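Local coordinates for protein spectinomycin phosphotransferase (Legionella pneumophila, PDB 3I1A) that phosphorylates the antibiotic spectinomycin, probably using a bound nucleotide and metal ion as other kinase-like phosphotransferases do, and so confers resistance, at residues 111-114 / 115-119; 151-154 / 155-159; 239-242 / 243-246; 274-277 / 278-282; 286-289 / 290-294. One frame throughout, in Å; residues are numbered along the deposited sequence. Where two conformers were deposited one is given.

Contact 1: residues 111-114 / 115-119; sequences QNLT and GKQWK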
# COMPACT_ATOMS: atom_id res chain seq x y z
N GLN A 111 6.80 -11.62 -10.61
CA GLN A 111 7.76 -11.44 -11.68
C GLN A 111 8.74 -10.34 -11.30
O GLN A 111 8.38 -9.17 -11.29
CB GLN A 111 7.02 -11.06 -12.96
CG GLN A 111 7.90 -10.81 -14.16
CD GLN A 111 7.10 -10.62 -15.42
OE1 GLN A 111 7.19 -9.59 -16.09
NE2 GLN A 111 6.29 -11.61 -15.75
N ASN A 112 9.98 -10.70 -11.01
CA ASN A 112 10.97 -9.70 -10.64
C ASN A 112 11.22 -8.67 -11.74
O ASN A 112 11.25 -9.01 -12.93
CB ASN A 112 12.28 -10.37 -10.27
CG ASN A 112 12.10 -11.38 -9.17
OD1 ASN A 112 11.42 -11.11 -8.18
ND2 ASN A 112 12.67 -12.57 -9.35
N LEU A 113 11.39 -7.42 -11.33
CA LEU A 113 11.64 -6.34 -12.27
C LEU A 113 12.97 -6.47 -13.01
O LEU A 113 13.96 -6.92 -12.43
CB LEU A 113 11.63 -4.98 -11.55
CG LEU A 113 10.38 -4.59 -10.76
CD1 LEU A 113 10.48 -3.11 -10.40
CD2 LEU A 113 9.13 -4.86 -11.56
N THR A 114 12.97 -6.10 -14.28
CA THR A 114 14.18 -6.11 -15.09
C THR A 114 14.95 -4.82 -14.71
O THR A 114 14.41 -3.94 -14.05
CB THR A 114 13.87 -6.05 -16.58
OG1 THR A 114 13.17 -4.83 -16.87
CG2 THR A 114 13.00 -7.24 -17.00
N GLY A 115 16.20 -4.72 -15.15
CA GLY A 115 16.96 -3.52 -14.85
C GLY A 115 16.27 -2.30 -15.43
O GLY A 115 16.19 -1.24 -14.80
N LYS A 116 15.77 -2.46 -16.65
CA LYS A 116 15.07 -1.37 -17.33
C LYS A 116 13.85 -0.93 -16.51
O LYS A 116 13.59 0.28 -16.33
CB LYS A 116 14.66 -1.84 -18.73
CG LYS A 116 13.99 -0.78 -19.57
CD LYS A 116 13.84 -1.29 -21.00
CE LYS A 116 13.33 -0.20 -21.92
NZ LYS A 116 13.13 -0.77 -23.28
N GLN A 117 13.11 -1.91 -15.98
CA GLN A 117 11.94 -1.60 -15.16
C GLN A 117 12.32 -0.96 -13.82
O GLN A 117 11.57 -0.15 -13.29
CB GLN A 117 11.09 -2.87 -14.96
CG GLN A 117 10.51 -3.36 -16.28
CD GLN A 117 9.95 -4.78 -16.24
OE1 GLN A 117 10.33 -5.59 -15.41
NE2 GLN A 117 9.07 -5.09 -17.18
N TRP A 118 13.47 -1.31 -13.27
CA TRP A 118 13.89 -0.71 -12.01
C TRP A 118 14.16 0.77 -12.28
O TRP A 118 13.79 1.62 -11.48
CB TRP A 118 15.15 -1.36 -11.46
CG TRP A 118 14.85 -2.55 -10.62
CD1 TRP A 118 15.08 -3.86 -10.94
CD2 TRP A 118 14.28 -2.56 -9.31
NE1 TRP A 118 14.70 -4.68 -9.90
CE2 TRP A 118 14.21 -3.91 -8.88
CE3 TRP A 118 13.84 -1.55 -8.44
CZ2 TRP A 118 13.70 -4.27 -7.63
CZ3 TRP A 118 13.34 -1.92 -7.18
CH2 TRP A 118 13.27 -3.27 -6.80
N LYS A 119 14.80 1.05 -13.41
CA LYS A 119 15.08 2.44 -13.77
C LYS A 119 13.79 3.22 -13.97
O LYS A 119 13.67 4.36 -13.49
CB LYS A 119 15.95 2.50 -15.04
CG LYS A 119 17.37 2.03 -14.79
CD LYS A 119 18.25 2.09 -16.06
CE LYS A 119 19.64 1.49 -15.76
NZ LYS A 119 20.49 1.29 -16.96
O HOH W 1 9.88 -8.24 -15.21
O HOH W 2 14.61 -7.61 -9.74

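Contact 2: residues 151-154 / 155-159; sequences REIV and RSFYN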
# COMPACT_ATOMS: atom_id res chain seq x y z
N ARG A 151 4.02 2.22 18.36
CA ARG A 151 5.07 1.90 19.30
C ARG A 151 4.45 1.62 20.67
O ARG A 151 4.89 0.73 21.37
CB ARG A 151 6.06 3.07 19.40
CG ARG A 151 6.89 3.25 18.14
CD ARG A 151 8.00 4.26 18.35
NE ARG A 151 7.52 5.64 18.41
CZ ARG A 151 7.17 6.36 17.35
NH1 ARG A 151 7.23 5.83 16.13
NH2 ARG A 151 6.80 7.63 17.51
N GLU A 152 3.43 2.38 21.03
CA GLU A 152 2.77 2.19 22.31
C GLU A 152 2.08 0.84 22.37
O GLU A 152 2.18 0.13 23.37
CB GLU A 152 1.75 3.31 22.57
CG GLU A 152 2.39 4.69 22.70
CD GLU A 152 1.39 5.80 22.94
OE1 GLU A 152 0.28 5.76 22.37
OE2 GLU A 152 1.72 6.74 23.69
N ILE A 153 1.39 0.47 21.29
CA ILE A 153 0.70 -0.82 21.25
C ILE A 153 1.68 -1.97 21.43
O ILE A 153 1.41 -2.92 22.17
CB ILE A 153 -0.06 -1.00 19.93
CG1 ILE A 153 -1.29 -0.10 19.93
CG2 ILE A 153 -0.51 -2.46 19.77
CD1 ILE A 153 -1.91 0.08 18.55
N VAL A 154 2.83 -1.92 20.77
CA VAL A 154 3.77 -3.02 20.93
C VAL A 154 4.28 -3.05 22.37
O VAL A 154 4.53 -4.12 22.92
CB VAL A 154 4.97 -2.94 19.94
CG1 VAL A 154 5.92 -4.06 20.21
CG2 VAL A 154 4.47 -3.04 18.48
N ARG A 155 4.43 -1.89 23.00
CA ARG A 155 4.91 -1.93 24.39
C ARG A 155 3.84 -2.54 25.28
O ARG A 155 4.17 -3.18 26.28
CB ARG A 155 5.27 -0.52 24.91
CG ARG A 155 6.46 0.07 24.19
CD ARG A 155 7.02 1.29 24.90
NE ARG A 155 7.88 2.06 24.02
CZ ARG A 155 7.47 3.14 23.35
NH1 ARG A 155 6.22 3.57 23.49
NH2 ARG A 155 8.30 3.78 22.54
N SER A 156 2.56 -2.34 24.93
CA SER A 156 1.49 -2.91 25.75
C SER A 156 1.56 -4.44 25.69
O SER A 156 1.03 -5.10 26.58
CB SER A 156 0.11 -2.44 25.29
OG SER A 156 -0.24 -3.00 24.03
N PHE A 157 2.20 -4.99 24.66
CA PHE A 157 2.31 -6.45 24.54
C PHE A 157 3.31 -7.05 25.54
O PHE A 157 3.15 -8.19 25.96
CB PHE A 157 2.80 -6.90 23.15
CG PHE A 157 1.85 -6.61 22.01
CD1 PHE A 157 0.53 -6.19 22.24
CD2 PHE A 157 2.28 -6.77 20.70
CE1 PHE A 157 -0.33 -5.96 21.18
CE2 PHE A 157 1.41 -6.54 19.62
CZ PHE A 157 0.11 -6.13 19.86
N TYR A 158 4.33 -6.27 25.90
CA TYR A 158 5.38 -6.75 26.79
C TYR A 158 4.91 -7.57 27.98
O TYR A 158 5.39 -8.68 28.22
CB TYR A 158 6.21 -5.56 27.29
CG TYR A 158 7.01 -4.88 26.18
CD1 TYR A 158 7.59 -3.63 26.39
CD2 TYR A 158 7.21 -5.49 24.94
CE1 TYR A 158 8.35 -3.00 25.40
CE2 TYR A 158 7.97 -4.88 23.93
CZ TYR A 158 8.54 -3.63 24.17
OH TYR A 158 9.32 -3.02 23.20
N ASN A 159 3.95 -7.04 28.72
CA ASN A 159 3.48 -7.74 29.89
C ASN A 159 2.53 -8.89 29.58
O ASN A 159 2.32 -9.77 30.42
CB ASN A 159 2.84 -6.76 30.88
CG ASN A 159 3.87 -5.85 31.54
OD1 ASN A 159 5.06 -6.16 31.56
ND2 ASN A 159 3.41 -4.73 32.08

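Contact 3: residues 239-242 / 243-246; sequences KERD and LMFI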
# COMPACT_ATOMS: atom_id res chain seq x y z
N LYS A 239 10.37 12.12 1.46
CA LYS A 239 10.49 11.16 0.37
C LYS A 239 10.90 9.78 0.84
O LYS A 239 10.59 8.79 0.18
CB LYS A 239 11.51 11.67 -0.67
CG LYS A 239 12.95 11.82 -0.16
CD LYS A 239 13.87 12.28 -1.31
CE LYS A 239 15.36 12.28 -0.91
NZ LYS A 239 15.69 13.20 0.23
N GLU A 240 11.61 9.72 1.97
CA GLU A 240 12.07 8.45 2.51
C GLU A 240 10.92 7.50 2.88
O GLU A 240 11.12 6.29 2.99
CB GLU A 240 13.01 8.71 3.70
CG GLU A 240 14.39 9.33 3.30
CD GLU A 240 14.34 10.80 2.90
OE1 GLU A 240 13.35 11.51 3.18
OE2 GLU A 240 15.34 11.26 2.31
N ARG A 241 9.72 8.05 3.04
CA ARG A 241 8.52 7.23 3.30
C ARG A 241 8.38 6.20 2.17
O ARG A 241 7.95 5.05 2.40
CB ARG A 241 7.30 8.14 3.30
CG ARG A 241 5.96 7.42 3.13
CD ARG A 241 5.54 6.71 4.40
NE ARG A 241 6.16 5.39 4.49
CZ ARG A 241 5.84 4.51 5.43
NH1 ARG A 241 4.93 4.82 6.34
NH2 ARG A 241 6.46 3.33 5.46
N ASP A 242 8.69 6.62 0.95
CA ASP A 242 8.65 5.70 -0.18
C ASP A 242 10.01 5.06 -0.47
O ASP A 242 10.10 3.86 -0.82
CB ASP A 242 8.17 6.41 -1.46
CG ASP A 242 6.68 6.71 -1.44
OD1 ASP A 242 5.96 6.13 -0.59
OD2 ASP A 242 6.24 7.50 -2.29
N LEU A 243 11.09 5.82 -0.34
CA LEU A 243 12.40 5.26 -0.67
C LEU A 243 12.82 4.08 0.20
O LEU A 243 13.63 3.26 -0.24
CB LEU A 243 13.48 6.37 -0.64
CG LEU A 243 13.24 7.44 -1.72
CD1 LEU A 243 14.40 8.50 -1.72
CD2 LEU A 243 13.14 6.77 -3.08
N MET A 244 12.27 3.98 1.41
CA MET A 244 12.64 2.90 2.32
C MET A 244 12.36 1.52 1.74
O MET A 244 12.97 0.53 2.15
CB MET A 244 11.90 3.06 3.65
CG MET A 244 10.39 2.92 3.53
SD MET A 244 9.66 1.93 4.90
CE MET A 244 9.83 0.25 4.17
N PHE A 245 11.45 1.46 0.78
CA PHE A 245 11.09 0.18 0.18
C PHE A 245 12.14 -0.33 -0.81
O PHE A 245 12.23 -1.54 -1.06
CB PHE A 245 9.74 0.29 -0.52
CG PHE A 245 8.58 0.44 0.44
CD1 PHE A 245 8.11 1.70 0.81
CD2 PHE A 245 8.00 -0.69 1.02
CE1 PHE A 245 7.07 1.84 1.75
CE2 PHE A 245 6.96 -0.55 1.96
CZ PHE A 245 6.50 0.70 2.32
N ILE A 246 12.94 0.57 -1.37
CA ILE A 246 13.96 0.16 -2.35
C ILE A 246 15.08 -0.47 -1.53
O ILE A 246 15.76 0.21 -0.76
CB ILE A 246 14.45 1.38 -3.17
CG1 ILE A 246 13.23 2.12 -3.76
CG2 ILE A 246 15.42 0.93 -4.28
CD1 ILE A 246 12.32 1.27 -4.67

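Contact 4: residues 274-277 / 278-282; sequences KTIL and SYYRH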
# COMPACT_ATOMS: atom_id res chain seq x y z
N LYS A 274 19.38 9.29 5.79
CA LYS A 274 19.49 7.97 6.40
C LYS A 274 18.78 7.80 7.72
O LYS A 274 18.38 6.68 8.08
CB LYS A 274 20.97 7.59 6.55
CG LYS A 274 21.22 6.39 7.44
CD LYS A 274 22.70 6.03 7.50
CE LYS A 274 22.98 5.02 8.60
NZ LYS A 274 22.75 5.61 9.95
N THR A 275 18.59 8.89 8.45
CA THR A 275 17.91 8.80 9.73
C THR A 275 16.42 8.59 9.46
O THR A 275 15.77 7.77 10.11
CB THR A 275 18.10 10.07 10.56
OG1 THR A 275 19.51 10.25 10.81
CG2 THR A 275 17.37 9.97 11.86
N ILE A 276 15.88 9.32 8.50
CA ILE A 276 14.47 9.15 8.20
C ILE A 276 14.24 7.81 7.50
O ILE A 276 13.24 7.14 7.75
CB ILE A 276 13.90 10.29 7.33
CG1 ILE A 276 14.11 11.64 8.04
CG2 ILE A 276 12.38 10.08 7.13
CD1 ILE A 276 13.66 12.85 7.20
N LEU A 277 15.17 7.40 6.65
CA LEU A 277 15.01 6.11 5.96
C LEU A 277 15.03 4.96 6.98
O LEU A 277 14.23 4.03 6.90
CB LEU A 277 16.15 5.90 4.94
CG LEU A 277 15.94 4.75 3.93
CD1 LEU A 277 15.02 5.21 2.80
CD2 LEU A 277 17.29 4.36 3.33
N SER A 278 15.95 5.03 7.95
CA SER A 278 16.03 3.98 8.97
C SER A 278 14.79 4.02 9.87
O SER A 278 14.28 2.98 10.29
CB SER A 278 17.29 4.13 9.81
OG SER A 278 17.39 3.06 10.74
N TYR A 279 14.31 5.22 10.17
CA TYR A 279 13.11 5.37 10.99
C TYR A 279 11.92 4.63 10.35
O TYR A 279 11.20 3.88 11.01
CB TYR A 279 12.71 6.84 11.13
CG TYR A 279 11.31 7.01 11.69
CD1 TYR A 279 11.05 6.75 13.03
CD2 TYR A 279 10.24 7.33 10.85
CE1 TYR A 279 9.75 6.81 13.53
CE2 TYR A 279 8.93 7.39 11.34
CZ TYR A 279 8.70 7.13 12.68
OH TYR A 279 7.42 7.20 13.16
N TYR A 280 11.69 4.87 9.06
CA TYR A 280 10.57 4.22 8.40
C TYR A 280 10.68 2.70 8.34
O TYR A 280 9.69 2.02 8.55
CB TYR A 280 10.36 4.77 6.99
CG TYR A 280 9.57 6.06 6.98
CD1 TYR A 280 8.27 6.10 7.49
CD2 TYR A 280 10.11 7.24 6.45
CE1 TYR A 280 7.53 7.27 7.48
CE2 TYR A 280 9.38 8.40 6.43
CZ TYR A 280 8.09 8.42 6.94
OH TYR A 280 7.31 9.56 6.89
N ARG A 281 11.87 2.18 8.07
CA ARG A 281 12.03 0.72 8.00
C ARG A 281 11.77 0.08 9.36
O ARG A 281 11.18 -1.00 9.42
CB ARG A 281 13.42 0.34 7.52
CG ARG A 281 13.64 0.72 6.08
CD ARG A 281 15.00 0.28 5.61
NE ARG A 281 15.10 0.43 4.16
CZ ARG A 281 16.23 0.35 3.48
NH1 ARG A 281 17.38 0.12 4.10
NH2 ARG A 281 16.21 0.51 2.16
N HIS A 282 12.19 0.72 10.44
CA HIS A 282 11.91 0.16 11.76
C HIS A 282 10.45 0.36 12.12
O HIS A 282 9.79 -0.57 12.59
CB HIS A 282 12.80 0.81 12.85
CG HIS A 282 14.25 0.38 12.81
ND1 HIS A 282 15.13 0.83 11.85
CD2 HIS A 282 14.94 -0.48 13.59
CE1 HIS A 282 16.31 0.26 12.04
NE2 HIS A 282 16.22 -0.54 13.09

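Contact 5: residues 286-289 / 290-294; sequences VEDI and AVYGQ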
# COMPACT_ATOMS: atom_id res chain seq x y z
N VAL A 286 7.28 -2.15 13.23
CA VAL A 286 6.57 -1.96 14.49
C VAL A 286 5.06 -1.96 14.26
O VAL A 286 4.31 -2.56 15.04
CB VAL A 286 6.99 -0.63 15.16
CG1 VAL A 286 6.04 -0.31 16.32
CG2 VAL A 286 8.42 -0.74 15.64
N GLU A 287 4.63 -1.29 13.18
CA GLU A 287 3.23 -1.20 12.80
C GLU A 287 2.65 -2.60 12.55
O GLU A 287 1.56 -2.93 13.00
CB GLU A 287 3.08 -0.32 11.53
CG GLU A 287 2.80 1.15 11.82
CD GLU A 287 3.22 2.11 10.70
OE1 GLU A 287 2.96 1.80 9.52
OE2 GLU A 287 3.80 3.17 11.03
N ASP A 288 3.40 -3.42 11.83
CA ASP A 288 2.99 -4.80 11.53
C ASP A 288 3.03 -5.69 12.80
O ASP A 288 2.20 -6.58 12.96
CB ASP A 288 3.88 -5.45 10.46
CG ASP A 288 3.49 -5.05 9.04
OD1 ASP A 288 2.39 -4.53 8.84
OD2 ASP A 288 4.30 -5.29 8.12
N ILE A 289 3.99 -5.47 13.69
CA ILE A 289 4.04 -6.31 14.89
C ILE A 289 2.78 -6.00 15.70
O ILE A 289 2.18 -6.88 16.32
CB ILE A 289 5.34 -6.02 15.75
CG1 ILE A 289 6.56 -6.61 15.05
CG2 ILE A 289 5.22 -6.64 17.14
CD1 ILE A 289 7.90 -6.21 15.65
N ALA A 290 2.39 -4.73 15.70
CA ALA A 290 1.21 -4.33 16.45
C ALA A 290 -0.06 -4.96 15.89
O ALA A 290 -0.89 -5.48 16.63
CB ALA A 290 1.09 -2.79 16.46
N VAL A 291 -0.21 -4.90 14.57
CA VAL A 291 -1.39 -5.43 13.89
C VAL A 291 -1.47 -6.95 13.91
O VAL A 291 -2.48 -7.52 14.36
CB VAL A 291 -1.45 -4.90 12.42
CG1 VAL A 291 -2.53 -5.62 11.66
CG2 VAL A 291 -1.73 -3.38 12.42
N TYR A 292 -0.42 -7.61 13.45
CA TYR A 292 -0.44 -9.07 13.42
C TYR A 292 -0.25 -9.65 14.82
O TYR A 292 -0.84 -10.69 15.16
CB TYR A 292 0.58 -9.60 12.41
CG TYR A 292 0.24 -9.11 11.01
CD1 TYR A 292 0.68 -7.87 10.55
CD2 TYR A 292 -0.54 -9.88 10.16
CE1 TYR A 292 0.34 -7.40 9.28
CE2 TYR A 292 -0.88 -9.43 8.88
CZ TYR A 292 -0.44 -8.19 8.46
OH TYR A 292 -0.77 -7.74 7.20
N GLY A 293 0.52 -8.97 15.66
CA GLY A 293 0.68 -9.46 17.02
C GLY A 293 -0.66 -9.45 17.76
O GLY A 293 -1.01 -10.39 18.49
N GLN A 294 -1.44 -8.38 17.58
CA GLN A 294 -2.73 -8.32 18.25
C GLN A 294 -3.66 -9.44 17.75
O GLN A 294 -4.47 -9.99 18.52
CB GLN A 294 -3.41 -6.97 18.03
CG GLN A 294 -4.67 -6.80 18.89
CD GLN A 294 -4.36 -6.85 20.38
OE1 GLN A 294 -4.71 -7.82 21.08
NE2 GLN A 294 -3.68 -5.83 20.88

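Contact 1: residues 111-114 / 115-119
Between Thr114 and Trp118 the backbone passes from extended loop into helix 115-129, and Trp118 N reaches back one turn to Thr114 O in a 2.9 Å hydrogen bond. The motif is a capping box with Thr114 at the N-cap. Its two arms run in opposite directions between the same two residues: Gln117 N donates to Thr114 OG1 at 3.1 Å, and Thr114 N donates to Gln117 OE1 at 2.9 Å. The second arm is nearly straight, with 168° at the hydrogen, although the donor stands somewhat tilted from the amide plane. Thr114 OG1 lies between the backbone N and the carbonyl carbon (chi1 61°), a rotamer that turns the hydroxyl toward the amide of Gln117. Gln117, extended beyond CG, crosses Thr114 obliquely, which brings OE1 to Thr114 N, and its one amide serves several partners. OE1 takes the Thr114 bond and has a water 2.7 Å away that is also close to Asn112 O, while NE2 bonds to Glu224 O.

Leu113 serves the adjoining apolar side. Its CB sits over the five-membered ring of Trp118, 3.7 Å from the centroid and 20° off the normal, a CH-pi contact, and its CD1 lies above the centre of the indole. The two side chains meet at about a right angle. Trp254 and helix 257-267 also pack on the tryptophan, and Leu113 touches Val220 of strand 218-220. At the indole edge, a water in the ring plane accepts from Trp118 NE1 at 2.9 Å and lies 2.9 Å from Leu113 O.

Contact 2: residues 151-154 / 155-159
Phe157 carries Ile153 O and Val154 CA on the same face of its ring, the oxygen 3.4 Å above the plane and both offset toward the rim. Tyr158, likewise, has Val154 O above its rim, with Arg155 CA over the ring centre; the ring also stacks with His186. The guanidinium of Arg155 spreads over Arg151 O, which stands 3.7 Å off its plane. These are the last turns of helix 149-157 and the residues that follow. In Phe157, CG is anti to the carbonyl carbon (chi1 -66°), which lays the ring back over Ile153 O. There the two side chains run side by side, with Ile153 CG2 3.7 Å from Phe157 CZ.

Arg151 NE and Arg155 NH2 are 4.6 Å apart, but both make salt bridges to the carboxylate oxygen Glu193 OE1, which probably offsets the repulsion between them. Val154 and Tyr158 press on Val189 of helix 182-198, Ile153 and Phe157 on helix 274-297. Arg155 N bonds to Arg151 O at 3.1 Å, whereas Phe157 N donates weakly to Ile153 O and also to Val154 O three residues back, at 3.0 Å, well above that carbonyl's plane (68°).

Contact 3: residues 239-242 / 243-246
Met244 folds back over the turn before it. Its CB lies 3.4 Å from Glu240 O, and its CG, set between the backbone N and the carbonyl carbon (chi1 64°), lies 3.4 Å from Arg241 O. The bent chain then runs beside Arg241, with SD 3.5 Å from Arg241 NH2, and ends with CE 3.6 Å above the centre of the Phe245 ring. The planes of that ring and the Arg241 guanidinium differ by 22°, but the groups meet obliquely, through NH2 near CE1 and CZ. Arg241 and Asp242 carbonyl oxygens lie at the ring's edge; Phe245 CE1 is 3.4 Å from Arg241 O. This buried oxygen has no polar partner in the model; Met244 CG and Phe245 CE1 are among the atoms against it. On the other flank, Leu243 CD1 packs 3.8 Å from Lys239 CD, and the lysine goes on to NZ, which bridges to Glu240 OE2.

Backbone bonds change span as the helix ends: Leu243 N reaches four residues back to Lys239 O at 3.1 Å, Phe245 N three to Asp242 O. Asp242 holds His210 N and Ser211 N with its carboxylate oxygens. This resembles the aspartate of protein-kinase helix F that braces the catalytic loop, here on short helix 240-243 running into the type I turn Leu243-Ile246.

Contact 4: residues 274-277 / 278-282
Leu277 lays its CD2 methyl over the centre of the Arg281 guanidinium, 4.1 Å above the plane, while the rest of the arginine runs alongside it pointing the same way. The leucine reaches there because CG is anti to the backbone N (chi1 -167°), and the arginine extends from CG to NE. Arg281 CG also lies 3.5 Å from Leu277 O. The polar end of Arg281 is gripped from elsewhere: NE bonds to Met244 O and NH1 to Thr329, which together with the leucine methyl should fix how the guanidinium is turned.

Ser278 is bound by its backbone more than by its side chain here. Its N donates to Lys274 O at 2.9 Å, and its CB packs 3.3 Å from the same oxygen; OG bonds to Glu330. These are successive turns of the long helix 274-297, whose opening is packed against helix 240-243 on one side and helix 322-329 on another. Ser278 O accepts two hydrogen bonds, one from His282 N and one from His282 ND1 at 2.8 Å. The donors come from opposite faces of the carbonyl plane, and the oxygen lies in the imidazole plane, which fixes the rotation of that ring.

Ile276 packs on Tyr280. Its CG2, anti to the backbone N, lies 3.5 Å from Tyr280 CE2, the two side chains running side by side, and Tyr280 OH goes on to Glu144 OE1.

Contact 5: residues 286-289 / 290-294
Asp288 and Tyr292 form the close-packed side of this two-turn segment of helix 274-297. Tyr292 CD1 comes within 3.1 Å of Asp288 O, near the ring plane, while Tyr292 N donates to the same oxygen at 2.9 Å. Asp288 and Tyr292 then travel side by side, the carboxylate turned nearly upright against the ring (84° between planes) and OD1 3.6 Å from Tyr292 CE1. The other carboxylate oxygen, OD2, bonds to Tyr312 OH, and the ring of Tyr312 also meets that of Tyr292, so helix 303-315 covers this side. Ile289 packs toward Phe313 and Met316 there. Ala290 lies on a different face, where its CB, 3.5 Å from Val286 O, is covered by Trp150 and Ile153 of helix 149-157; Glu287 packs on Trp150 as well.

The looser side is that of Val291, which is exposed to solvent. Its CG2, anti to the carbonyl carbon, rests 3.4 Å from Glu287 O, and its CG1 covers the rim of the Tyr292 ring.

The backbone bonds are ordinary until Gly293. Ala290 N binds Val286 O at 3.0 Å and Val291 N binds Glu287 O at 3.1 Å, but Gly293 N approaches Ile289 O at 2.7 Å from well above the carbonyl plane, with only 132° at the hydrogen.

The contacts come in series along the chain, 1 to 5. Contacts 1, 2 and 3 precede helix 274-297, which contacts 4 and 5 share, their centres about 18 Å apart. Contact 3 packs on contact 4, about 9 Å between centres, through Met244 O to Arg281 NE, and contact 2 touches that helix at two places: Arg151 meets Tyr279 of contact 4, and Phe157 packs on contact 5, centres about 10 Å apart. Contact 1 lies on the other side of the chain centre from contact 2, centres about 39 Å apart, but reaches contact 3 through Trp118 and Ile246. The five thus connect the start of helix 115-129, near the nucleotide-binding residue Asn107, to helices 149-157 and 274-297.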